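Local coordinates for protein ricin B lectin (Clostridium thermocellum, PDB 3VSF) that acts as an exo-beta-1,3-galactanase, joining a family 43 glycoside hydrolase domain to a galactose-binding beta-trefoil module, at residues G144-A149 / S165-Q170; G181-D186 / A203-D208; R362-N367 / L396-Y401; V373-D378 / V388-N393. All coordinates share one frame; numbering follows the deposited sequence.

Contact 1 of 4, residues G144-A149 / S165-Q170; sequences GQARAA and SFRPMQ
Ser165 OG is gripped from two directions: Arg147 NH1 donates to it across the contact at 3.2 Å, and a weak hydrogen bond links it with Glu111 OE1. The Arg147 guanidinium meets the hydroxyl with its rim, the oxygen lying 21° out of the guanidinium plane. Chi1 of 61° puts CG between the backbone N and the carbonyl carbon, an extended chi2 carries CD to 3.3 Å from Ser165 CB, and the bend at chi3 turns the guanidinium toward the hydroxyl. The far NH2 bonds weakly to Gln145 OE1, adding a second hold on the guanidinium. Next to it the backbones pair: Ala148 N donates to Phe166 O at 2.8 Å, and Phe166 N returns a bond to Ala148 O at 2.9 Å. Arg167 turns the other way, its CG packing 3.4 Å from Ala146 O while that carbonyl lies over one face of its guanidinium. Its NE is taken by Gly181 O, which ties the group to the segment 181-186. Antiparallel pairing continues at Ala149 and Ser165, and the whole closes the open end of the hairpin 147-153/161-166, the outer two strands of a four-stranded blade in the beta-propeller characteristic of glycoside hydrolase family 43.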
loop_
_atom_site.group_PDB
_atom_site.type_symbol
_atom_site.label_atom_id
_atom_site.label_comp_id
_atom_site.label_asym_id
_atom_site.label_seq_id
_atom_site.Cartn_x
_atom_site.Cartn_y
_atom_site.Cartn_z
ATOM N N GLY A 144 -27.767 8.614 3.345
ATOM C CA GLY A 144 -28.760 8.380 2.313
ATOM C C GLY A 144 -28.429 9.093 1.017
ATOM O O GLY A 144 -28.794 8.634 -0.066
ATOM N N GLN A 145 -27.735 10.220 1.129
ATOM C CA GLN A 145 -27.356 11.006 -0.039
ATOM C C GLN A 145 -25.993 10.578 -0.568
ATOM O O GLN A 145 -25.003 11.295 -0.412
ATOM C CB GLN A 145 -27.337 12.497 0.304
ATOM C CG GLN A 145 -28.634 13.018 0.902
ATOM C CD GLN A 145 -29.796 12.963 -0.071
ATOM O OE1 GLN A 145 -29.609 13.044 -1.285
ATOM N NE2 GLN A 145 -31.005 12.822 0.459
ATOM N N ALA A 146 -25.942 9.405 -1.190
ATOM C CA ALA A 146 -24.702 8.906 -1.769
ATOM C C ALA A 146 -24.407 9.632 -3.074
ATOM O O ALA A 146 -24.733 9.143 -4.155
ATOM C CB ALA A 146 -24.792 7.410 -2.002
ATOM N N ARG A 147 -23.790 10.803 -2.968
ATOM C CA ARG A 147 -23.533 11.634 -4.137
ATOM C C ARG A 147 -22.075 12.072 -4.216
ATOM O O ARG A 147 -21.368 12.105 -3.209
ATOM C CB ARG A 147 -24.447 12.861 -4.126
ATOM C CG ARG A 147 -24.255 13.757 -2.913
ATOM C CD ARG A 147 -25.093 15.022 -3.001
ATOM N NE ARG A 147 -26.524 14.764 -2.872
ATOM C CZ ARG A 147 -27.418 15.687 -2.532
ATOM N NH1 ARG A 147 -27.028 16.929 -2.276
ATOM N NH2 ARG A 147 -28.702 15.369 -2.439
ATOM N N ALA A 148 -21.634 12.403 -5.424
ATOM C CA ALA A 148 -20.291 12.923 -5.636
ATOM C C ALA A 148 -20.319 14.445 -5.631
ATOM O O ALA A 148 -21.361 15.055 -5.862
ATOM C CB ALA A 148 -19.725 12.409 -6.949
ATOM N N ALA A 149 -19.171 15.056 -5.358
ATOM C CA ALA A 149 -19.061 16.509 -5.360
ATOM C C ALA A 149 -17.856 16.942 -6.186
ATOM O O ALA A 149 -16.885 16.198 -6.315
ATOM C CB ALA A 149 -18.957 17.037 -3.940
ATOM N N SER A 165 -23.051 19.133 -5.877
ATOM C CA SER A 165 -23.072 17.732 -5.482
ATOM C C SER A 165 -24.237 17.045 -6.183
ATOM O O SER A 165 -25.289 17.652 -6.385
ATOM C CB SER A 165 -23.204 17.601 -3.965
ATOM O OG SER A 165 -24.385 18.226 -3.497
ATOM N N PHE A 166 -24.051 15.786 -6.559
ATOM C CA PHE A 166 -25.047 15.094 -7.366
ATOM C C PHE A 166 -24.803 13.593 -7.426
ATOM O O PHE A 166 -23.683 13.124 -7.225
ATOM C CB PHE A 166 -25.031 15.651 -8.790
ATOM C CG PHE A 166 -23.761 15.356 -9.537
ATOM C CD1 PHE A 166 -23.705 14.320 -10.453
ATOM C CD2 PHE A 166 -22.618 16.105 -9.309
ATOM C CE1 PHE A 166 -22.535 14.042 -11.138
ATOM C CE2 PHE A 166 -21.446 15.832 -9.988
ATOM C CZ PHE A 166 -21.406 14.799 -10.904
ATOM N N ARG A 167 -25.863 12.845 -7.712
ATOM C CA ARG A 167 -25.743 11.421 -7.989
ATOM C C ARG A 167 -25.631 11.233 -9.496
ATOM O O ARG A 167 -26.535 11.611 -10.241
ATOM C CB ARG A 167 -26.955 10.666 -7.440
ATOM C CG ARG A 167 -27.098 10.758 -5.929
ATOM C CD ARG A 167 -28.511 10.426 -5.479
ATOM N NE ARG A 167 -28.832 9.009 -5.624
ATOM C CZ ARG A 167 -28.796 8.130 -4.628
ATOM N NH1 ARG A 167 -28.449 8.520 -3.408
ATOM N NH2 ARG A 167 -29.111 6.862 -4.850
ATOM N N PRO A 168 -24.511 10.657 -9.952
ATOM C CA PRO A 168 -24.231 10.485 -11.381
ATOM C C PRO A 168 -25.448 9.991 -12.154
ATOM O O PRO A 168 -26.210 9.169 -11.644
ATOM C CB PRO A 168 -23.138 9.417 -11.387
ATOM C CG PRO A 168 -22.410 9.642 -10.109
ATOM C CD PRO A 168 -23.450 10.074 -9.109
ATOM N N MET A 169 -25.623 10.496 -13.371
ATOM C CA MET A 169 -26.722 10.078 -14.234
ATOM C C MET A 169 -28.077 10.388 -13.598
ATOM O O MET A 169 -28.984 9.556 -13.618
ATOM C CB MET A 169 -26.623 8.582 -14.545
ATOM C CG MET A 169 -25.197 8.051 -14.652
ATOM S SD MET A 169 -24.311 8.596 -16.123
ATOM C CE MET A 169 -25.188 7.692 -17.398
ATOM N N GLN A 170 -28.211 11.584 -13.033
ATOM C CA GLN A 170 -29.461 11.993 -12.397
ATOM C C GLN A 170 -30.554 12.271 -13.422
ATOM O O GLN A 170 -31.723 11.953 -13.200
ATOM C CB GLN A 170 -29.241 13.232 -11.525
ATOM C CG GLN A 170 -29.228 12.949 -10.032
ATOM C CD GLN A 170 -29.035 14.204 -9.202
ATOM O OE1 GLN A 170 -28.825 15.292 -9.739
ATOM N NE2 GLN A 170 -29.108 14.059 -7.883
#

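Contact 2 of 4, residues G181-D186 / A203-D208; sequences GYMSRD and ANENMD
Three consecutive residues with left-handed backbone angles, Asn204, Glu205 and Asn206, form the tip that meets the segment 181-186. The tip is a type I' beta turn from Asn204 to Met207, closing the hairpin 197-203/208-214 of a propeller blade, with a classic beta bulge where Met207 and Asp208 both face Ala203. The opposing segment has no regular structure and runs past the tip on its way into strand 187-191. Met183 points toward the turn and packs its end against Glu205: chi1 of -60° and an extended chi2 carry SD toward the carboxylate, and the chi3 bend turns CE there too. The two side chains meet at a slant. At the base of the turn, Ala203 CB lies against the backbone carbonyl of Met183, while its CA makes a CA-H...O contact to Met183 O at 3.2 Å. Arg185 stretches out from CG to NE and crosses Asn206 at about a right angle, the guanidinium and amide planes 74° apart. Its NH2 is bonded to Tyr143 O outside the contact. Toward Glu205 the attraction is looser, a long salt bridge in which Arg185 NH1 stands 4.0 Å from OE1, with the carboxylate plane turned 88° from the guanidinium.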
loop_
_atom_site.group_PDB
_atom_site.type_symbol
_atom_site.label_atom_id
_atom_site.label_comp_id
_atom_site.label_asym_id
_atom_site.label_seq_id
_atom_site.Cartn_x
_atom_site.Cartn_y
_atom_site.Cartn_z
ATOM N N GLY A 181 -30.618 8.737 -9.715
ATOM C CA GLY A 181 -29.180 8.802 -9.899
ATOM C C GLY A 181 -28.448 7.698 -9.162
ATOM O O GLY A 181 -28.844 7.297 -8.066
ATOM N N TYR A 182 -27.375 7.203 -9.770
ATOM C CA TYR A 182 -26.560 6.154 -9.171
ATOM C C TYR A 182 -25.954 6.611 -7.849
ATOM O O TYR A 182 -25.503 7.750 -7.725
ATOM C CB TYR A 182 -25.441 5.748 -10.129
ATOM C CG TYR A 182 -25.914 5.030 -11.371
ATOM C CD1 TYR A 182 -26.896 4.052 -11.300
ATOM C CD2 TYR A 182 -25.380 5.331 -12.615
ATOM C CE1 TYR A 182 -27.331 3.392 -12.433
ATOM C CE2 TYR A 182 -25.807 4.678 -13.755
ATOM C CZ TYR A 182 -26.784 3.709 -13.658
ATOM O OH TYR A 182 -27.213 3.056 -14.791
ATOM N N MET A 183 -25.945 5.720 -6.862
ATOM C CA MET A 183 -25.290 6.005 -5.592
ATOM C C MET A 183 -23.790 6.157 -5.816
ATOM O O MET A 183 -23.221 5.527 -6.706
ATOM C CB MET A 183 -25.564 4.895 -4.574
ATOM C CG MET A 183 -27.037 4.686 -4.258
ATOM S SD MET A 183 -27.321 3.549 -2.889
ATOM C CE MET A 183 -26.630 4.479 -1.524
ATOM N N SER A 184 -23.155 7.001 -5.010
ATOM C CA SER A 184 -21.728 7.262 -5.158
ATOM C C SER A 184 -21.076 7.560 -3.813
ATOM O O SER A 184 -21.157 8.681 -3.310
ATOM C CB SER A 184 -21.495 8.426 -6.123
ATOM O OG SER A 184 -20.122 8.766 -6.195
ATOM N N ARG A 185 -20.430 6.552 -3.236
ATOM C CA ARG A 185 -19.738 6.719 -1.961
ATOM C C ARG A 185 -18.224 6.779 -2.148
ATOM O O ARG A 185 -17.704 7.741 -2.713
ATOM C CB ARG A 185 -20.128 5.609 -0.982
ATOM C CG ARG A 185 -21.586 5.661 -0.551
ATOM C CD ARG A 185 -21.801 4.956 0.778
ATOM N NE ARG A 185 -23.122 5.232 1.336
ATOM C CZ ARG A 185 -24.155 4.400 1.264
ATOM N NH1 ARG A 185 -24.023 3.226 0.659
ATOM N NH2 ARG A 185 -25.320 4.737 1.801
ATOM N N ASP A 186 -17.519 5.758 -1.667
ATOM C CA ASP A 186 -16.069 5.697 -1.824
ATOM C C ASP A 186 -15.692 5.881 -3.288
ATOM O O ASP A 186 -16.204 5.180 -4.160
ATOM C CB ASP A 186 -15.519 4.373 -1.290
ATOM C CG ASP A 186 -15.576 4.286 0.223
ATOM O OD1 ASP A 186 -16.424 4.976 0.828
ATOM O OD2 ASP A 186 -14.772 3.528 0.808
ATOM N N ALA A 203 -21.386 2.133 -6.305
ATOM C CA ALA A 203 -22.811 2.356 -6.507
ATOM C C ALA A 203 -23.627 1.138 -6.084
ATOM O O ALA A 203 -23.070 0.111 -5.697
ATOM C CB ALA A 203 -23.090 2.703 -7.961
ATOM N N ASN A 204 -24.948 1.264 -6.161
ATOM C CA ASN A 204 -25.850 0.167 -5.822
ATOM C C ASN A 204 -25.598 -0.373 -4.416
ATOM O O ASN A 204 -25.425 -1.576 -4.226
ATOM C CB ASN A 204 -25.730 -0.958 -6.855
ATOM C CG ASN A 204 -26.887 -1.936 -6.791
ATOM O OD1 ASN A 204 -27.540 -2.080 -5.757
ATOM N ND2 ASN A 204 -27.144 -2.619 -7.900
ATOM N N GLU A 205 -25.580 0.525 -3.436
ATOM C CA GLU A 205 -25.328 0.151 -2.045
ATOM C C GLU A 205 -23.932 -0.436 -1.849
ATOM O O GLU A 205 -23.769 -1.467 -1.195
ATOM C CB GLU A 205 -26.388 -0.836 -1.547
ATOM C CG GLU A 205 -27.681 -0.180 -1.098
ATOM C CD GLU A 205 -27.482 0.734 0.094
ATOM O OE1 GLU A 205 -27.706 1.955 -0.048
ATOM O OE2 GLU A 205 -27.103 0.233 1.175
ATOM N N ASN A 206 -22.931 0.230 -2.417
ATOM C CA ASN A 206 -21.542 -0.205 -2.300
ATOM C C ASN A 206 -21.313 -1.635 -2.789
ATOM O O ASN A 206 -20.262 -2.224 -2.536
ATOM C CB ASN A 206 -21.050 -0.058 -0.858
ATOM C CG ASN A 206 -21.155 1.366 -0.346
ATOM O OD1 ASN A 206 -21.196 2.318 -1.127
ATOM N ND2 ASN A 206 -21.196 1.519 0.972
ATOM N N MET A 207 -22.296 -2.189 -3.492
ATOM C CA MET A 207 -22.199 -3.555 -3.992
ATOM C C MET A 207 -21.535 -3.602 -5.363
ATOM O O MET A 207 -20.904 -4.596 -5.725
ATOM C CB MET A 207 -23.582 -4.204 -4.058
ATOM C CG MET A 207 -24.275 -4.337 -2.712
ATOM S SD MET A 207 -23.412 -5.447 -1.583
ATOM C CE MET A 207 -23.378 -6.956 -2.549
ATOM N N ASP A 208 -21.682 -2.524 -6.127
ATOM C CA ASP A 208 -21.109 -2.455 -7.465
ATOM C C ASP A 208 -20.176 -1.259 -7.604
ATOM O O ASP A 208 -20.366 -0.232 -6.955
ATOM C CB ASP A 208 -22.217 -2.377 -8.519
ATOM C CG ASP A 208 -23.225 -3.505 -8.395
ATOM O OD1 ASP A 208 -22.867 -4.566 -7.842
ATOM O OD2 ASP A 208 -24.374 -3.330 -8.851
#

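Contact 3 of 4, residues R362-N367 / L396-Y401; sequences RYKLVN and LSQQWY
Arg362 begins the contact, crossing Gln399 at a slant and running beside Tyr401. Its NE donates a weak hydrogen bond to Gln399 OE1 at 3.0 Å; the oxygen lies at the guanidinium edge and in its plane, although the amide is turned 65° away. Gln399 NE2 is bonded to Ser395 O, so the amide that receives Arg362 is already oriented. Over one face of the same guanidinium sits Tyr401 OH, 3.2 Å above the plane and displaced toward the rim. The arginine and tyrosine side chains point in the same direction, with their flat groups 70° apart. At Tyr363 the backbones form a single antiparallel bridge: Trp400 N gives a bond to Tyr363 O at 2.9 Å, and a weak return bond runs from Tyr363 N to Trp400 O at 3.0 Å. Tyr363 O also receives a CA-H...O contact from Gln399 CA at 3.3 Å and lies at the edge of the Trp400 indole, in its plane. Trp400 NE1 is taken by Leu374 O on the neighbouring strand. Lys364 sends its chain out straight and bends at chi4 (-67°), which brings NZ to 2.8 Å from Gln398 OE1; that amide is fixed by Thr391 O and Asn393 N. The chemistry thus divides: one backbone bridge joins the starts of strands 363-367 and 400-404 in the beta-trefoil, while the cationic residues before and after Tyr363 meet amide oxygens whose NH2 ends are held elsewhere.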
loop_
_atom_site.group_PDB
_atom_site.type_symbol
_atom_site.label_atom_id
_atom_site.label_comp_id
_atom_site.label_asym_id
_atom_site.label_seq_id
_atom_site.Cartn_x
_atom_site.Cartn_y
_atom_site.Cartn_z
ATOM N N ARG A 362 26.045 -6.562 7.282
ATOM C CA ARG A 362 25.817 -7.759 6.478
ATOM C C ARG A 362 26.318 -9.007 7.200
ATOM O O ARG A 362 27.296 -8.950 7.946
ATOM C CB ARG A 362 26.508 -7.622 5.121
ATOM C CG ARG A 362 25.901 -6.564 4.213
ATOM C CD ARG A 362 26.892 -6.135 3.143
ATOM N NE ARG A 362 26.252 -5.903 1.849
ATOM C CZ ARG A 362 25.699 -4.752 1.480
ATOM N NH1 ARG A 362 25.696 -3.717 2.309
ATOM N NH2 ARG A 362 25.144 -4.638 0.281
ATOM N N TYR A 363 25.648 -10.132 6.976
ATOM C CA TYR A 363 26.011 -11.376 7.647
ATOM C C TYR A 363 26.021 -12.583 6.713
ATOM O O TYR A 363 25.393 -12.576 5.655
ATOM C CB TYR A 363 25.056 -11.660 8.809
ATOM C CG TYR A 363 25.138 -10.677 9.953
ATOM C CD1 TYR A 363 26.147 -10.769 10.902
ATOM C CD2 TYR A 363 24.194 -9.668 10.096
ATOM C CE1 TYR A 363 26.221 -9.877 11.955
ATOM C CE2 TYR A 363 24.260 -8.772 11.145
ATOM C CZ TYR A 363 25.275 -8.881 12.072
ATOM O OH TYR A 363 25.345 -7.990 13.118
ATOM N N LYS A 364 26.750 -13.615 7.125
ATOM C CA LYS A 364 26.701 -14.919 6.480
ATOM C C LYS A 364 26.327 -15.957 7.527
ATOM O O LYS A 364 26.824 -15.916 8.652
ATOM C CB LYS A 364 28.052 -15.275 5.861
ATOM C CG LYS A 364 28.262 -14.755 4.449
ATOM C CD LYS A 364 29.659 -15.096 3.949
ATOM C CE LYS A 364 29.829 -14.742 2.479
ATOM N NZ LYS A 364 28.977 -15.590 1.600
ATOM N N LEU A 365 25.445 -16.881 7.162
ATOM C CA LEU A 365 25.037 -17.938 8.081
ATOM C C LEU A 365 25.692 -19.262 7.706
ATOM O O LEU A 365 25.295 -19.910 6.738
ATOM C CB LEU A 365 23.514 -18.071 8.108
ATOM C CG LEU A 365 22.776 -16.892 8.747
ATOM C CD1 LEU A 365 21.272 -17.063 8.637
ATOM C CD2 LEU A 365 23.195 -16.736 10.200
ATOM N N VAL A 366 26.696 -19.657 8.482
ATOM C CA VAL A 366 27.474 -20.853 8.182
ATOM C C VAL A 366 27.001 -22.055 8.991
ATOM O O VAL A 366 26.949 -22.007 10.219
ATOM C CB VAL A 366 28.970 -20.625 8.467
ATOM C CG1 VAL A 366 29.791 -21.788 7.937
ATOM C CG2 VAL A 366 29.431 -19.316 7.846
ATOM N N ASN A 367 26.660 -23.134 8.293
ATOM C CA ASN A 367 26.223 -24.362 8.943
ATOM C C ASN A 367 27.386 -25.081 9.621
ATOM O O ASN A 367 28.474 -25.187 9.056
ATOM C CB ASN A 367 25.551 -25.292 7.930
ATOM C CG ASN A 367 24.918 -26.506 8.584
ATOM O OD1 ASN A 367 24.396 -26.424 9.697
ATOM N ND2 ASN A 367 24.965 -27.642 7.896
ATOM N N LEU A 396 26.439 -12.014 -3.264
ATOM C CA LEU A 396 25.372 -11.218 -2.667
ATOM C C LEU A 396 24.278 -12.084 -2.052
ATOM O O LEU A 396 23.828 -11.831 -0.934
ATOM C CB LEU A 396 24.763 -10.273 -3.704
ATOM C CG LEU A 396 25.556 -9.007 -4.033
ATOM C CD1 LEU A 396 24.902 -8.246 -5.176
ATOM C CD2 LEU A 396 25.684 -8.123 -2.800
ATOM N N SER A 397 23.855 -13.108 -2.788
ATOM C CA SER A 397 22.767 -13.976 -2.350
ATOM C C SER A 397 23.037 -14.605 -0.986
ATOM O O SER A 397 22.118 -15.082 -0.321
ATOM C CB SER A 397 22.512 -15.070 -3.386
ATOM O OG SER A 397 22.249 -14.513 -4.661
ATOM N N GLN A 398 24.299 -14.605 -0.574
ATOM C CA GLN A 398 24.690 -15.236 0.681
ATOM C C GLN A 398 24.879 -14.218 1.803
ATOM O O GLN A 398 25.432 -14.539 2.854
ATOM C CB GLN A 398 25.967 -16.054 0.487
ATOM C CG GLN A 398 25.839 -17.156 -0.551
ATOM C CD GLN A 398 27.128 -17.932 -0.739
ATOM O OE1 GLN A 398 28.195 -17.500 -0.304
ATOM N NE2 GLN A 398 27.033 -19.087 -1.388
ATOM N N GLN A 399 24.415 -12.995 1.574
ATOM C CA GLN A 399 24.526 -11.938 2.573
ATOM C C GLN A 399 23.145 -11.559 3.099
ATOM O O GLN A 399 22.189 -11.453 2.330
ATOM C CB GLN A 399 25.237 -10.720 1.982
ATOM C CG GLN A 399 26.551 -11.061 1.293
ATOM C CD GLN A 399 27.271 -9.840 0.762
ATOM O OE1 GLN A 399 27.192 -8.757 1.341
ATOM N NE2 GLN A 399 27.978 -10.007 -0.350
ATOM N N TRP A 400 23.040 -11.358 4.409
ATOM C CA TRP A 400 21.742 -11.145 5.040
ATOM C C TRP A 400 21.753 -10.025 6.078
ATOM O O TRP A 400 22.683 -9.914 6.878
ATOM C CB TRP A 400 21.259 -12.445 5.691
ATOM C CG TRP A 400 21.216 -13.610 4.747
ATOM C CD1 TRP A 400 22.267 -14.388 4.358
ATOM C CD2 TRP A 400 20.062 -14.131 4.076
ATOM N NE1 TRP A 400 21.840 -15.359 3.485
ATOM C CE2 TRP A 400 20.490 -15.223 3.296
ATOM C CE3 TRP A 400 18.708 -13.780 4.059
ATOM C CZ2 TRP A 400 19.614 -15.967 2.507
ATOM C CZ3 TRP A 400 17.841 -14.519 3.276
ATOM C CH2 TRP A 400 18.297 -15.600 2.510
ATOM N N TYR A 401 20.711 -9.197 6.058
ATOM C CA TYR A 401 20.518 -8.175 7.081
ATOM C C TYR A 401 19.757 -8.767 8.258
ATOM O O TYR A 401 19.103 -9.800 8.125
ATOM C CB TYR A 401 19.726 -6.990 6.529
ATOM C CG TYR A 401 20.393 -6.242 5.399
ATOM C CD1 TYR A 401 21.524 -5.470 5.624
ATOM C CD2 TYR A 401 19.874 -6.289 4.112
ATOM C CE1 TYR A 401 22.130 -4.779 4.592
ATOM C CE2 TYR A 401 20.473 -5.600 3.076
ATOM C CZ TYR A 401 21.601 -4.847 3.322
ATOM O OH TYR A 401 22.200 -4.160 2.292
#

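Contact 4 of 4, residues V373-D378 / V388-N393; sequences VLDVLD and VQWTDN
Chi1 values of -172° in Asp375 and -156° in Trp390 swing both side chains away from their own backbone N, and they leave the sheet side by side, pointing the same way. Asp375 OD2 comes to 3.6 Å from Trp390 CB, and the carboxylate plane is turned 63° from that of the indole. Val388 extends the same face, its CG1 touching Leu377 CB at 4.1 Å; Val373 is at the other end, with CG2 3.3 Å from Trp390 O and CG1 against Asp392 CB. Two reciprocal pairs of backbone bonds hold the strands. Val373 N donates to Trp390 O at 2.7 Å in a nearly straight bond, and Trp390 N answers to Val373 O at 2.9 Å. Asp375 and Val388 repeat the exchange. Leu374 and Gln389, the non-hydrogen-bonded pair between them, face the other way. Gln389 is held by Ser370 and by Glu476 O. This hairpin, 373-376 with 385-390, belongs to the beta-trefoil: Leu374 packs on Leu365 of strand 363-367 and on Ile481 of strand 479-484, while Asp375 lies against Ser397 and Gln398 of the loop leading into strand 400-404.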
loop_
_atom_site.group_PDB
_atom_site.type_symbol
_atom_site.label_atom_id
_atom_site.label_comp_id
_atom_site.label_asym_id
_atom_site.label_seq_id
_atom_site.Cartn_x
_atom_site.Cartn_y
_atom_site.Cartn_z
ATOM N N VAL A 373 26.984 -22.088 3.597
ATOM C CA VAL A 373 26.299 -20.900 4.097
ATOM C C VAL A 373 24.894 -20.754 3.522
ATOM O O VAL A 373 24.589 -21.288 2.455
ATOM C CB VAL A 373 27.097 -19.618 3.794
ATOM C CG1 VAL A 373 28.475 -19.688 4.436
ATOM C CG2 VAL A 373 27.211 -19.407 2.292
ATOM N N LEU A 374 24.043 -20.024 4.237
ATOM C CA LEU A 374 22.670 -19.800 3.804
ATOM C C LEU A 374 22.649 -19.010 2.500
ATOM O O LEU A 374 23.302 -17.973 2.382
ATOM C CB LEU A 374 21.881 -19.060 4.883
ATOM C CG LEU A 374 20.362 -19.219 4.806
ATOM C CD1 LEU A 374 19.987 -20.683 4.958
ATOM C CD2 LEU A 374 19.674 -18.374 5.864
ATOM N N ASP A 375 21.895 -19.506 1.525
ATOM C CA ASP A 375 21.887 -18.917 0.192
ATOM C C ASP A 375 20.522 -19.084 -0.470
ATOM O O ASP A 375 19.649 -19.779 0.052
ATOM C CB ASP A 375 22.974 -19.570 -0.670
ATOM C CG ASP A 375 23.158 -18.882 -2.008
ATOM O OD1 ASP A 375 23.042 -17.641 -2.061
ATOM O OD2 ASP A 375 23.419 -19.582 -3.010
ATOM N N VAL A 376 20.339 -18.436 -1.615
ATOM C CA VAL A 376 19.123 -18.592 -2.401
ATOM C C VAL A 376 19.428 -19.418 -3.644
ATOM O O VAL A 376 20.448 -19.208 -4.299
ATOM C CB VAL A 376 18.541 -17.229 -2.826
ATOM C CG1 VAL A 376 17.327 -17.422 -3.719
ATOM C CG2 VAL A 376 18.184 -16.399 -1.604
ATOM N N LEU A 377 18.549 -20.363 -3.964
ATOM C CA LEU A 377 18.748 -21.229 -5.121
ATOM C C LEU A 377 19.005 -20.420 -6.387
ATOM O O LEU A 377 18.235 -19.521 -6.730
ATOM C CB LEU A 377 17.545 -22.153 -5.322
ATOM C CG LEU A 377 17.638 -23.103 -6.518
ATOM C CD1 LEU A 377 18.916 -23.927 -6.453
ATOM C CD2 LEU A 377 16.415 -24.007 -6.593
ATOM N N ASP A 378 20.096 -20.745 -7.076
ATOM C CA ASP A 378 20.478 -20.052 -8.303
ATOM C C ASP A 378 20.642 -18.553 -8.081
ATOM O O ASP A 378 20.566 -17.768 -9.025
ATOM C CB ASP A 378 19.456 -20.314 -9.414
ATOM C CG ASP A 378 19.434 -21.765 -9.856
ATOM O OD1 ASP A 378 20.504 -22.408 -9.847
ATOM O OD2 ASP A 378 18.346 -22.263 -10.215
ATOM N N VAL A 388 18.604 -22.511 -0.094
ATOM C CA VAL A 388 19.521 -23.644 -0.069
ATOM C C VAL A 388 20.849 -23.261 0.570
ATOM O O VAL A 388 21.159 -22.080 0.718
ATOM C CB VAL A 388 19.797 -24.175 -1.488
ATOM C CG1 VAL A 388 18.507 -24.641 -2.143
ATOM C CG2 VAL A 388 20.471 -23.104 -2.331
ATOM N N GLN A 389 21.630 -24.266 0.951
ATOM C CA GLN A 389 22.979 -24.033 1.448
ATOM C C GLN A 389 23.955 -24.097 0.282
ATOM O O GLN A 389 23.773 -24.883 -0.648
ATOM C CB GLN A 389 23.362 -25.069 2.507
ATOM C CG GLN A 389 23.596 -26.467 1.955
ATOM C CD GLN A 389 24.222 -27.399 2.974
ATOM O OE1 GLN A 389 24.394 -27.038 4.137
ATOM N NE2 GLN A 389 24.567 -28.605 2.540
ATOM N N TRP A 390 24.988 -23.263 0.327
ATOM C CA TRP A 390 25.976 -23.233 -0.743
ATOM C C TRP A 390 27.355 -22.883 -0.200
ATOM O O TRP A 390 27.484 -22.393 0.922
ATOM C CB TRP A 390 25.565 -22.233 -1.823
ATOM C CG TRP A 390 26.156 -22.528 -3.165
ATOM C CD1 TRP A 390 27.340 -22.069 -3.662
ATOM C CD2 TRP A 390 25.586 -23.355 -4.187
ATOM N NE1 TRP A 390 27.544 -22.558 -4.930
ATOM C CE2 TRP A 390 26.480 -23.351 -5.276
ATOM C CE3 TRP A 390 24.405 -24.099 -4.286
ATOM C CZ2 TRP A 390 26.232 -24.060 -6.448
ATOM C CZ3 TRP A 390 24.161 -24.801 -5.452
ATOM C CH2 TRP A 390 25.070 -24.778 -6.517
ATOM N N THR A 391 28.382 -23.137 -1.004
ATOM C CA THR A 391 29.753 -22.850 -0.605
ATOM C C THR A 391 29.983 -21.347 -0.482
ATOM O O THR A 391 29.553 -20.573 -1.338
ATOM C CB THR A 391 30.766 -23.435 -1.608
ATOM O OG1 THR A 391 30.562 -24.848 -1.731
ATOM C CG2 THR A 391 32.189 -23.171 -1.143
ATOM N N ASP A 392 30.659 -20.944 0.589
ATOM C CA ASP A 392 30.978 -19.540 0.812
ATOM C C ASP A 392 31.764 -18.983 -0.370
ATOM O O ASP A 392 32.956 -19.253 -0.514
ATOM C CB ASP A 392 31.783 -19.377 2.102
ATOM C CG ASP A 392 31.962 -17.924 2.503
ATOM O OD1 ASP A 392 31.911 -17.047 1.615
ATOM O OD2 ASP A 392 32.156 -17.660 3.708
ATOM N N ASN A 393 31.092 -18.207 -1.215
ATOM C CA ASN A 393 31.736 -17.616 -2.383
ATOM C C ASN A 393 31.678 -16.090 -2.376
ATOM O O ASN A 393 31.902 -15.447 -3.402
ATOM C CB ASN A 393 31.126 -18.170 -3.675
ATOM C CG ASN A 393 29.675 -17.769 -3.855
ATOM O OD1 ASN A 393 29.010 -17.353 -2.906
ATOM N ND2 ASN A 393 29.173 -17.898 -5.078
#

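In the fold
The four contacts fall into two pairs in separate domains. Contacts 1 and 2, with centres 9 Å apart, lie in the family 43 domain and touch directly: Ala146 O is 2.8 Å from Ser184 N, and Pro168 O is 3.0 Å from Tyr182 N, both probable hydrogen bonds. Contacts 3 and 4 are equally close in the trefoil module, contact 4 being nested in the loop that contact 3 closes; Leu365 O lies 2.8 Å from Leu374 N. Between the pairs the centres are 52 to 59 Å apart. Asp422, a galactose-binding residue with no sugar bound in this model, has its side chain about 9 Å from that of Trp400 and about 11 Å from that of Val376.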